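Local coordinates for SusD superfamily protein (Bacteroides vulgatus ATCC 8482, PDB 3JQ0) that probably helps bind nutrient glycans at the outer membrane, as a member of the SusD family, although its own ligand is not established, at residues 185-190 against 365-370; 114-119 against 193-198; 437-442 against 446-451. All blocks are in the same frame, centred on the assembly; numbering follows the deposited sequence.

Interaction 1 of 3, residues 185-190 against 365-370; sequences TQMLKG and ADCLLQ
Met-187 and Cys-367, their CA atoms 6.8 Å apart, are the point at which the helical segments 185-190 and 365-370 pass each other, with axes 10.9 Å apart at closest approach and N-to-C directions 31° from parallel. At this spacing the contact is carried by side chains, chiefly the long one of Met-187, present as selenomethionine. With CG anti to the carbonyl carbon (chi1 -81°) and the chain bent again at chi2 and chi3, the selenoether folds across to the second helix. Its SE atom rests 3.6 Å from CB of Cys-367 and equally near that residue's CA. The terminal methyl goes to Asp-366 instead: CE of Met-187 is 3.7 Å from both CG and OD2 of Asp-366, with OD1 and CB little farther, so it lies against the body of the carboxylate rather than against one oxygen. Helix 182-199 is thereby joined to helix 364-377, through segments 175 residues apart, within the largely helical framework of this SusD-family protein, a family placed in the TPR clan, consistent with this helical build. Gln-370 completes the polar margin. Its NE2 donates to Asp-366 OD1 over 2.9 Å at 163°, nearly in its own amide plane but from above the carboxylate plane, and is also bonded to Glu-191 OE2 on the first helix. Asp-366 OD1 is gripped as well by a salt bridge from Arg-438 NH1, its strongest polar partner. These bonds probably fix the carboxylate's rotation against the methyl, while Val-217 packs on Met-187 as well.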
loop_
_atom_site.group_PDB
_atom_site.type_symbol
_atom_site.label_atom_id
_atom_site.label_comp_id
_atom_site.label_asym_id
_atom_site.label_seq_id
_atom_site.Cartn_x
_atom_site.Cartn_y
_atom_site.Cartn_z
ATOM N N THR A 185 8.941 5.108 -11.352
ATOM C CA THR A 185 9.686 6.301 -10.920
ATOM C C THR A 185 8.782 7.549 -10.945
ATOM O O THR A 185 8.869 8.363 -10.019
ATOM C CB THR A 185 10.944 6.516 -11.760
ATOM O OG1 THR A 185 11.830 5.480 -11.387
ATOM C CG2 THR A 185 11.590 7.878 -11.469
ATOM N N GLN A 186 7.944 7.740 -11.954
ATOM C CA GLN A 186 7.057 8.904 -11.977
ATOM C C GLN A 186 6.013 8.878 -10.849
ATOM O O GLN A 186 5.735 9.906 -10.269
ATOM C CB GLN A 186 6.402 9.097 -13.334
ATOM C CG GLN A 186 7.409 9.394 -14.436
ATOM C CD GLN A 186 8.201 10.648 -14.162
ATOM O OE1 GLN A 186 7.629 11.743 -13.989
ATOM N NE2 GLN A 186 9.521 10.504 -14.117
HETATM N N MSE A 187 5.489 7.685 -10.509
HETATM C CA MSE A 187 4.600 7.563 -9.360
HETATM C C MSE A 187 5.319 7.998 -8.093
HETATM O O MSE A 187 4.792 8.781 -7.289
HETATM C CB MSE A 187 4.118 6.112 -9.197
HETATM C CG MSE A 187 2.969 5.686 -10.092
HETATM SE SE MSE A 187 1.341 6.698 -9.847
HETATM C CE MSE A 187 0.960 6.286 -8.045
ATOM N N LEU A 188 6.507 7.468 -7.855
ATOM C CA LEU A 188 7.273 7.788 -6.662
ATOM C C LEU A 188 7.606 9.281 -6.647
ATOM O O LEU A 188 7.535 9.936 -5.608
ATOM C CB LEU A 188 8.542 6.952 -6.638
ATOM C CG LEU A 188 9.534 7.321 -5.539
ATOM C CD1 LEU A 188 8.946 7.124 -4.145
ATOM C CD2 LEU A 188 10.822 6.503 -5.717
ATOM N N LYS A 189 7.952 9.826 -7.797
ATOM C CA LYS A 189 8.234 11.271 -7.906
ATOM C C LYS A 189 7.013 12.088 -7.473
ATOM O O LYS A 189 7.124 13.056 -6.713
ATOM C CB LYS A 189 8.646 11.593 -9.329
ATOM C CG LYS A 189 9.061 13.060 -9.516
ATOM C CD LYS A 189 9.564 13.348 -10.908
ATOM C CE LYS A 189 10.098 14.745 -11.065
ATOM N NZ LYS A 189 10.510 15.013 -12.487
ATOM N N GLY A 190 5.836 11.711 -7.957
ATOM C CA GLY A 190 4.634 12.412 -7.557
ATOM C C GLY A 190 4.428 12.328 -6.045
ATOM O O GLY A 190 4.118 13.347 -5.385
ATOM N N ALA A 365 -5.430 3.381 -10.505
ATOM C CA ALA A 365 -6.347 4.173 -9.672
ATOM C C ALA A 365 -5.560 5.072 -8.720
ATOM O O ALA A 365 -6.049 6.128 -8.319
ATOM C CB ALA A 365 -7.315 3.298 -8.899
ATOM N N ASP A 366 -4.390 4.599 -8.264
ATOM C CA ASP A 366 -3.517 5.384 -7.362
ATOM C C ASP A 366 -3.005 6.608 -8.111
ATOM O O ASP A 366 -3.062 7.720 -7.580
ATOM C CB ASP A 366 -2.387 4.440 -6.877
ATOM C CG ASP A 366 -1.561 4.939 -5.720
ATOM O OD1 ASP A 366 -1.885 5.994 -5.138
ATOM O OD2 ASP A 366 -0.611 4.207 -5.386
ATOM N N CYS A 367 -2.539 6.426 -9.348
ATOM C CA CYS A 367 -2.159 7.566 -10.190
ATOM C C CYS A 367 -3.306 8.591 -10.210
ATOM O O CYS A 367 -3.104 9.763 -9.990
ATOM C CB CYS A 367 -1.815 7.047 -11.589
ATOM S SG CYS A 367 -1.529 8.352 -12.804
ATOM N N LEU A 368 -4.497 8.146 -10.561
ATOM C CA LEU A 368 -5.612 9.081 -10.701
ATOM C C LEU A 368 -5.923 9.823 -9.403
ATOM O O LEU A 368 -6.166 11.028 -9.428
ATOM C CB LEU A 368 -6.876 8.354 -11.223
ATOM C CG LEU A 368 -6.789 7.810 -12.641
ATOM C CD1 LEU A 368 -8.159 7.160 -12.999
ATOM C CD2 LEU A 368 -6.377 8.890 -13.656
ATOM N N LEU A 369 -5.955 9.104 -8.281
ATOM C CA LEU A 369 -6.336 9.745 -7.036
ATOM C C LEU A 369 -5.239 10.665 -6.496
ATOM O O LEU A 369 -5.556 11.660 -5.832
ATOM C CB LEU A 369 -6.817 8.710 -6.014
ATOM C CG LEU A 369 -8.140 8.030 -6.444
ATOM C CD1 LEU A 369 -8.457 6.905 -5.449
ATOM C CD2 LEU A 369 -9.321 9.026 -6.564
ATOM N N GLN A 370 -3.980 10.319 -6.714
ATOM C CA GLN A 370 -2.896 11.233 -6.304
ATOM C C GLN A 370 -2.808 12.437 -7.254
ATOM O O GLN A 370 -2.510 13.545 -6.790
ATOM C CB GLN A 370 -1.555 10.521 -6.173
ATOM C CG GLN A 370 -1.601 9.385 -5.168
ATOM C CD GLN A 370 -0.315 9.159 -4.421
ATOM O OE1 GLN A 370 0.312 10.139 -3.953
ATOM N NE2 GLN A 370 0.093 7.898 -4.300
#

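Interaction 2 of 3, residues 114-119 against 193-198; sequences LYFHLL and YLWSGR
Phe-116 turns the edge of its ring toward the face of the Trp-195 indole in an offset edge-to-face pair: the planes stand at 87°, and the centroid of the phenyl ring is 5.8 Å from that of the five-membered ring. The offset shows in the atoms that meet. At the phenyl edge, and in its plane, lies Trp-195 CB, 3.8 Å from Phe-116 CE1, with Phe-116 CZ only slightly farther from the same methylene. The next approach is Phe-116 CE1 to Trp-195 CG at 4.0 Å, so the edge is directed at the root of the indole and not at its benzo ring. Leu-119, about one turn further along the first helix, reaches the pyrrole part of the indole: Leu-119 CD2 is 4.0 Å from Trp-195 CD1 and 4.1 Å from Trp-195 NE1, the two side chains running past one another head to tail. Phe-116 and Trp-195 both hold CG anti to the backbone N (chi1 -174° in each), which extends both rings into the gap between backbones whose nearest CA atoms, those of Phe-116 and Trp-195, are 9.6 Å apart. All three touching residues are buried, and the contact is made by packing, with no charged group of either segment taking part. Arg-120 adds a cation-pi contact to the Phe-116 ring. Helix 149-167 flanks the seam between helices 97-122 and 182-199, Met-153 touching both Leu-119 and Trp-195, while helix 364-377 packs against Leu-194 of segment 193-198.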
loop_
_atom_site.group_PDB
_atom_site.type_symbol
_atom_site.label_atom_id
_atom_site.label_comp_id
_atom_site.label_asym_id
_atom_site.label_seq_id
_atom_site.Cartn_x
_atom_site.Cartn_y
_atom_site.Cartn_z
ATOM N N LEU A 114 12.903 3.048 -1.262
ATOM C CA LEU A 114 13.183 2.603 0.086
ATOM C C LEU A 114 13.451 3.789 1.013
ATOM O O LEU A 114 12.918 3.833 2.122
ATOM C CB LEU A 114 14.335 1.591 0.112
ATOM C CG LEU A 114 14.071 0.276 -0.590
ATOM C CD1 LEU A 114 15.317 -0.593 -0.626
ATOM C CD2 LEU A 114 12.914 -0.505 0.081
ATOM N N TYR A 115 14.261 4.736 0.568
ATOM C CA TYR A 115 14.504 5.898 1.376
ATOM C C TYR A 115 13.242 6.698 1.663
ATOM O O TYR A 115 13.145 7.341 2.730
ATOM C CB TYR A 115 15.609 6.803 0.819
ATOM C CG TYR A 115 17.005 6.318 1.224
ATOM C CD1 TYR A 115 17.444 6.439 2.515
ATOM C CD2 TYR A 115 17.844 5.697 0.309
ATOM C CE1 TYR A 115 18.692 5.966 2.906
ATOM C CE2 TYR A 115 19.106 5.273 0.657
ATOM C CZ TYR A 115 19.533 5.401 1.953
ATOM O OH TYR A 115 20.772 4.934 2.394
ATOM N N PHE A 116 12.251 6.675 0.756
ATOM C CA PHE A 116 10.993 7.404 0.982
ATOM C C PHE A 116 10.118 6.705 2.039
ATOM O O PHE A 116 9.470 7.383 2.839
ATOM C CB PHE A 116 10.286 7.624 -0.345
ATOM C CG PHE A 116 9.050 8.485 -0.261
ATOM C CD1 PHE A 116 9.070 9.738 0.335
ATOM C CD2 PHE A 116 7.856 8.042 -0.810
ATOM C CE1 PHE A 116 7.954 10.523 0.393
ATOM C CE2 PHE A 116 6.724 8.839 -0.745
ATOM C CZ PHE A 116 6.774 10.096 -0.157
ATOM N N HIS A 117 10.123 5.368 2.105
ATOM C CA HIS A 117 9.542 4.679 3.267
ATOM C C HIS A 117 10.255 5.079 4.544
ATOM O O HIS A 117 9.654 5.340 5.581
ATOM C CB HIS A 117 9.585 3.172 3.106
ATOM C CG HIS A 117 8.501 2.599 2.257
ATOM N ND1 HIS A 117 7.176 2.577 2.614
ATOM C CD2 HIS A 117 8.597 1.928 1.082
ATOM C CE1 HIS A 117 6.497 1.960 1.670
ATOM N NE2 HIS A 117 7.330 1.567 0.714
ATOM N N LEU A 118 11.590 5.096 4.495
ATOM C CA LEU A 118 12.377 5.453 5.694
ATOM C C LEU A 118 12.089 6.879 6.172
ATOM O O LEU A 118 11.920 7.121 7.353
ATOM C CB LEU A 118 13.896 5.257 5.449
ATOM C CG LEU A 118 14.375 3.810 5.227
ATOM C CD1 LEU A 118 15.851 3.783 4.835
ATOM C CD2 LEU A 118 14.147 3.008 6.499
ATOM N N LEU A 119 12.020 7.822 5.223
ATOM C CA LEU A 119 11.743 9.231 5.573
ATOM C C LEU A 119 10.397 9.368 6.287
ATOM O O LEU A 119 10.295 10.002 7.315
ATOM C CB LEU A 119 11.697 10.063 4.300
ATOM C CG LEU A 119 11.318 11.514 4.510
ATOM C CD1 LEU A 119 12.365 12.304 5.292
ATOM C CD2 LEU A 119 11.003 12.179 3.178
ATOM N N TYR A 193 7.156 14.602 -4.217
ATOM C CA TYR A 193 6.939 16.033 -4.318
ATOM C C TYR A 193 5.634 16.445 -3.636
ATOM O O TYR A 193 5.557 17.580 -3.134
ATOM C CB TYR A 193 7.090 16.517 -5.768
ATOM C CG TYR A 193 8.510 16.606 -6.197
ATOM C CD1 TYR A 193 9.222 15.515 -6.681
ATOM C CD2 TYR A 193 9.184 17.829 -6.158
ATOM C CE1 TYR A 193 10.541 15.632 -7.060
ATOM C CE2 TYR A 193 10.503 17.950 -6.553
ATOM C CZ TYR A 193 11.188 16.838 -7.001
ATOM O OH TYR A 193 12.509 16.938 -7.404
ATOM N N LEU A 194 4.605 15.590 -3.581
ATOM C CA LEU A 194 3.486 15.910 -2.698
ATOM C C LEU A 194 3.939 16.034 -1.249
ATOM O O LEU A 194 3.547 16.974 -0.535
ATOM C CB LEU A 194 2.381 14.839 -2.787
ATOM C CG LEU A 194 1.442 14.857 -3.969
ATOM C CD1 LEU A 194 0.439 13.695 -3.851
ATOM C CD2 LEU A 194 0.688 16.187 -4.063
ATOM N N TRP A 195 4.785 15.105 -0.806
ATOM C CA TRP A 195 5.235 15.076 0.557
ATOM C C TRP A 195 6.089 16.317 0.863
ATOM O O TRP A 195 5.878 17.036 1.849
ATOM C CB TRP A 195 6.058 13.822 0.852
ATOM C CG TRP A 195 6.435 13.685 2.284
ATOM C CD1 TRP A 195 7.522 14.228 2.897
ATOM C CD2 TRP A 195 5.698 13.019 3.310
ATOM N NE1 TRP A 195 7.506 13.941 4.231
ATOM C CE2 TRP A 195 6.403 13.185 4.504
ATOM C CE3 TRP A 195 4.506 12.275 3.323
ATOM C CZ2 TRP A 195 5.965 12.651 5.721
ATOM C CZ3 TRP A 195 4.069 11.772 4.515
ATOM C CH2 TRP A 195 4.816 11.936 5.695
ATOM N N SER A 196 7.045 16.629 -0.007
ATOM C CA SER A 196 7.810 17.846 0.296
ATOM C C SER A 196 6.943 19.089 0.188
ATOM O O SER A 196 7.106 20.007 0.991
ATOM C CB SER A 196 9.046 17.994 -0.552
ATOM O OG SER A 196 8.759 18.123 -1.926
ATOM N N GLY A 197 5.980 19.111 -0.738
ATOM C CA GLY A 197 5.107 20.266 -0.880
ATOM C C GLY A 197 4.267 20.522 0.382
ATOM O O GLY A 197 4.110 21.666 0.804
ATOM N N ARG A 198 3.704 19.450 0.956
ATOM C CA ARG A 198 2.745 19.560 2.042
ATOM C C ARG A 198 3.368 19.421 3.417
ATOM O O ARG A 198 2.911 20.098 4.354
ATOM C CB ARG A 198 1.645 18.525 1.810
ATOM C CG ARG A 198 0.531 18.476 2.848
ATOM C CD ARG A 198 -0.363 19.720 2.794
ATOM N NE ARG A 198 -1.455 19.521 3.738
ATOM C CZ ARG A 198 -2.651 20.077 3.669
ATOM N NH1 ARG A 198 -2.950 20.921 2.694
ATOM N NH2 ARG A 198 -3.546 19.730 4.549
#

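Interaction 3 of 3, residues 437-442 against 446-451; sequences ERLREF and GKRWYD
Arg-438 and Asp-451 form a salt bridge between consecutive helices: Arg-438 NE donates to Asp-451 OD1 over 2.8 Å at 153°, arriving from above the carboxylate plane, the two flat groups being 70° apart. NH1 pairs with Asp-366 OD1, and NH2 donates to water 2, which in turn donates to Asp-451 OD1. Water 1 lies 2.8 Å from Asp-451 OD2 and can donate to it, though other acceptors compete. Phe-442 CE2 lies 3.6 Å above one face of the Arg-438 guanidinium, offset toward its rim. At the short turn between helices 430-441 and 448-455, water 3 donates to Phe-442 O (3.0 Å) and accepts from Lys-447 N (2.9 Å). Lys-447 CG packs 3.6 Å from Phe-442 CB, while its NZ bonds to Ile-361 O. Leu-439 CD2 sits over the centre of the Arg-448 guanidinium, whose NH2 is paired with Asp-39. Replacing Arg-438 with a leucine would probably leave the buried carboxylates of Asp-451 and Asp-366 without their shared cation and water 2 without the N-H it accepts. One guanidinium between two carboxylates would offset part of their charge, and Lys-447 NZ, in a long, weak pair with Asp-366 OD2, may add to this; both acids are probably helped to stay ionised.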
loop_
_atom_site.group_PDB
_atom_site.type_symbol
_atom_site.label_atom_id
_atom_site.label_comp_id
_atom_site.label_asym_id
_atom_site.label_seq_id
_atom_site.Cartn_x
_atom_site.Cartn_y
_atom_site.Cartn_z
ATOM N N GLU A 437 -12.102 8.294 -0.904
ATOM C CA GLU A 437 -11.977 7.476 -2.109
ATOM C C GLU A 437 -10.802 6.510 -1.959
ATOM O O GLU A 437 -10.919 5.326 -2.319
ATOM C CB GLU A 437 -11.859 8.320 -3.357
ATOM C CG GLU A 437 -12.218 7.546 -4.615
ATOM C CD GLU A 437 -13.676 7.138 -4.656
ATOM O OE1 GLU A 437 -14.529 7.897 -4.108
ATOM O OE2 GLU A 437 -13.978 6.056 -5.198
ATOM N N ARG A 438 -9.674 6.991 -1.466
ATOM C CA ARG A 438 -8.519 6.156 -1.275
ATOM C C ARG A 438 -8.750 5.085 -0.227
ATOM O O ARG A 438 -8.261 3.954 -0.351
ATOM C CB ARG A 438 -7.259 6.979 -0.934
ATOM C CG ARG A 438 -6.769 7.816 -2.087
ATOM C CD ARG A 438 -5.472 8.541 -1.759
ATOM N NE ARG A 438 -4.346 7.684 -1.589
ATOM C CZ ARG A 438 -3.650 7.134 -2.553
ATOM N NH1 ARG A 438 -3.970 7.309 -3.816
ATOM N NH2 ARG A 438 -2.580 6.392 -2.245
ATOM N N LEU A 439 -9.512 5.412 0.817
ATOM C CA LEU A 439 -9.847 4.437 1.845
ATOM C C LEU A 439 -10.621 3.262 1.211
ATOM O O LEU A 439 -10.311 2.096 1.421
ATOM C CB LEU A 439 -10.627 5.092 2.993
ATOM C CG LEU A 439 -11.141 4.167 4.087
ATOM C CD1 LEU A 439 -10.094 3.281 4.704
ATOM C CD2 LEU A 439 -11.892 4.972 5.106
ATOM N N ARG A 440 -11.648 3.614 0.446
ATOM C CA ARG A 440 -12.465 2.620 -0.227
ATOM C C ARG A 440 -11.671 1.811 -1.234
ATOM O O ARG A 440 -11.958 0.607 -1.436
ATOM C CB ARG A 440 -13.663 3.323 -0.903
ATOM C CG ARG A 440 -14.680 3.838 0.097
ATOM C CD ARG A 440 -15.801 4.611 -0.567
ATOM N NE ARG A 440 -16.837 4.941 0.408
ATOM C CZ ARG A 440 -17.793 5.845 0.239
ATOM N NH1 ARG A 440 -17.800 6.641 -0.811
ATOM N NH2 ARG A 440 -18.715 5.961 1.182
ATOM N N GLU A 441 -10.707 2.415 -1.926
ATOM C CA GLU A 441 -10.022 1.819 -3.047
ATOM C C GLU A 441 -8.878 0.889 -2.569
ATOM O O GLU A 441 -8.573 -0.077 -3.282
ATOM C CB GLU A 441 -9.466 2.954 -3.927
ATOM C CG GLU A 441 -8.844 2.510 -5.225
ATOM C CD GLU A 441 -9.784 1.844 -6.242
ATOM O OE1 GLU A 441 -10.999 2.129 -6.176
ATOM O OE2 GLU A 441 -9.248 1.105 -7.134
ATOM N N PHE A 442 -8.221 1.186 -1.445
ATOM C CA PHE A 442 -6.913 0.639 -1.132
ATOM C C PHE A 442 -6.828 -0.160 0.156
ATOM O O PHE A 442 -5.738 -0.361 0.685
ATOM C CB PHE A 442 -5.824 1.741 -1.136
ATOM C CG PHE A 442 -5.609 2.339 -2.512
ATOM C CD1 PHE A 442 -5.053 1.566 -3.528
ATOM C CD2 PHE A 442 -5.971 3.644 -2.792
ATOM C CE1 PHE A 442 -4.856 2.102 -4.811
ATOM C CE2 PHE A 442 -5.777 4.160 -4.046
ATOM C CZ PHE A 442 -5.293 3.384 -5.065
ATOM N N GLY A 446 -1.802 -0.837 1.956
ATOM C CA GLY A 446 -0.701 -0.084 2.573
ATOM C C GLY A 446 -0.701 1.432 2.356
ATOM O O GLY A 446 0.360 2.038 2.303
ATOM N N LYS A 447 -1.883 2.037 2.258
ATOM C CA LYS A 447 -2.000 3.454 1.907
ATOM C C LYS A 447 -2.542 4.385 2.996
ATOM O O LYS A 447 -2.107 5.531 3.053
ATOM C CB LYS A 447 -2.867 3.651 0.672
ATOM C CG LYS A 447 -2.473 2.760 -0.514
ATOM C CD LYS A 447 -1.017 2.892 -0.952
ATOM C CE LYS A 447 -0.716 2.047 -2.168
ATOM N NZ LYS A 447 0.729 2.069 -2.584
ATOM N N ARG A 448 -3.491 3.937 3.823
ATOM C CA ARG A 448 -4.282 4.845 4.639
ATOM C C ARG A 448 -3.475 5.670 5.615
ATOM O O ARG A 448 -3.795 6.863 5.807
ATOM C CB ARG A 448 -5.383 4.039 5.358
ATOM C CG ARG A 448 -6.248 4.819 6.322
ATOM C CD ARG A 448 -7.118 5.877 5.689
ATOM N NE ARG A 448 -8.104 6.325 6.658
ATOM C CZ ARG A 448 -9.042 7.232 6.389
ATOM N NH1 ARG A 448 -9.081 7.863 5.235
ATOM N NH2 ARG A 448 -9.974 7.490 7.298
ATOM N N TRP A 449 -2.516 5.062 6.317
ATOM C CA TRP A 449 -1.683 5.825 7.230
ATOM C C TRP A 449 -0.833 6.864 6.518
ATOM O O TRP A 449 -0.749 8.024 6.934
ATOM C CB TRP A 449 -0.860 4.875 8.094
ATOM C CG TRP A 449 0.206 5.552 8.923
ATOM C CD1 TRP A 449 1.536 5.550 8.666
ATOM C CD2 TRP A 449 0.032 6.297 10.150
ATOM N NE1 TRP A 449 2.230 6.224 9.641
ATOM C CE2 TRP A 449 1.343 6.687 10.572
ATOM C CE3 TRP A 449 -1.056 6.633 10.930
ATOM C CZ2 TRP A 449 1.541 7.426 11.713
ATOM C CZ3 TRP A 449 -0.863 7.356 12.076
ATOM C CH2 TRP A 449 0.447 7.738 12.459
ATOM N N TYR A 450 -0.230 6.488 5.407
ATOM C CA TYR A 450 0.551 7.443 4.639
ATOM C C TYR A 450 -0.345 8.560 4.099
ATOM O O TYR A 450 0.110 9.703 4.012
ATOM C CB TYR A 450 1.312 6.729 3.535
ATOM C CG TYR A 450 2.528 5.946 3.947
ATOM C CD1 TYR A 450 3.355 6.356 4.968
ATOM C CD2 TYR A 450 2.952 4.841 3.218
ATOM C CE1 TYR A 450 4.547 5.720 5.252
ATOM C CE2 TYR A 450 4.119 4.197 3.513
ATOM C CZ TYR A 450 4.966 4.657 4.482
ATOM O OH TYR A 450 6.191 4.079 4.745
ATOM N N ASP A 451 -1.593 8.264 3.726
ATOM C CA ASP A 451 -2.512 9.313 3.238
ATOM C C ASP A 451 -2.728 10.381 4.286
ATOM O O ASP A 451 -2.664 11.587 4.017
ATOM C CB ASP A 451 -3.890 8.699 2.905
ATOM C CG ASP A 451 -3.957 7.779 1.706
ATOM O OD1 ASP A 451 -3.038 7.792 0.877
ATOM O OD2 ASP A 451 -5.019 7.080 1.606
HETATM O O HOH W 1 -6.227 4.584 1.899
HETATM O O HOH W 2 -0.697 6.435 0.275
HETATM O O HOH W 3 -4.628 1.407 2.897
#

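In the fold
The three contacts lie 8 to 15 Å from the centre of the chain, with centres about 13 Å apart for interactions 1 and 2 and for 1 and 3, and about 16 Å for 2 and 3. Interactions 1 and 2 share helix 182-199, and their segments alternate along the sequence; interaction 3 follows both. Leu-188 packs on Phe-116 to join the first two, the Asp-366 to Arg-438 salt bridge joins 1 to 3, and a probable hydrogen bond between His-117 ND1 and Tyr-450 OH (2.8 Å) joins 2 to 3. The contacts touch pairwise, tying early and late helices together, consistent with a single compact helical fold.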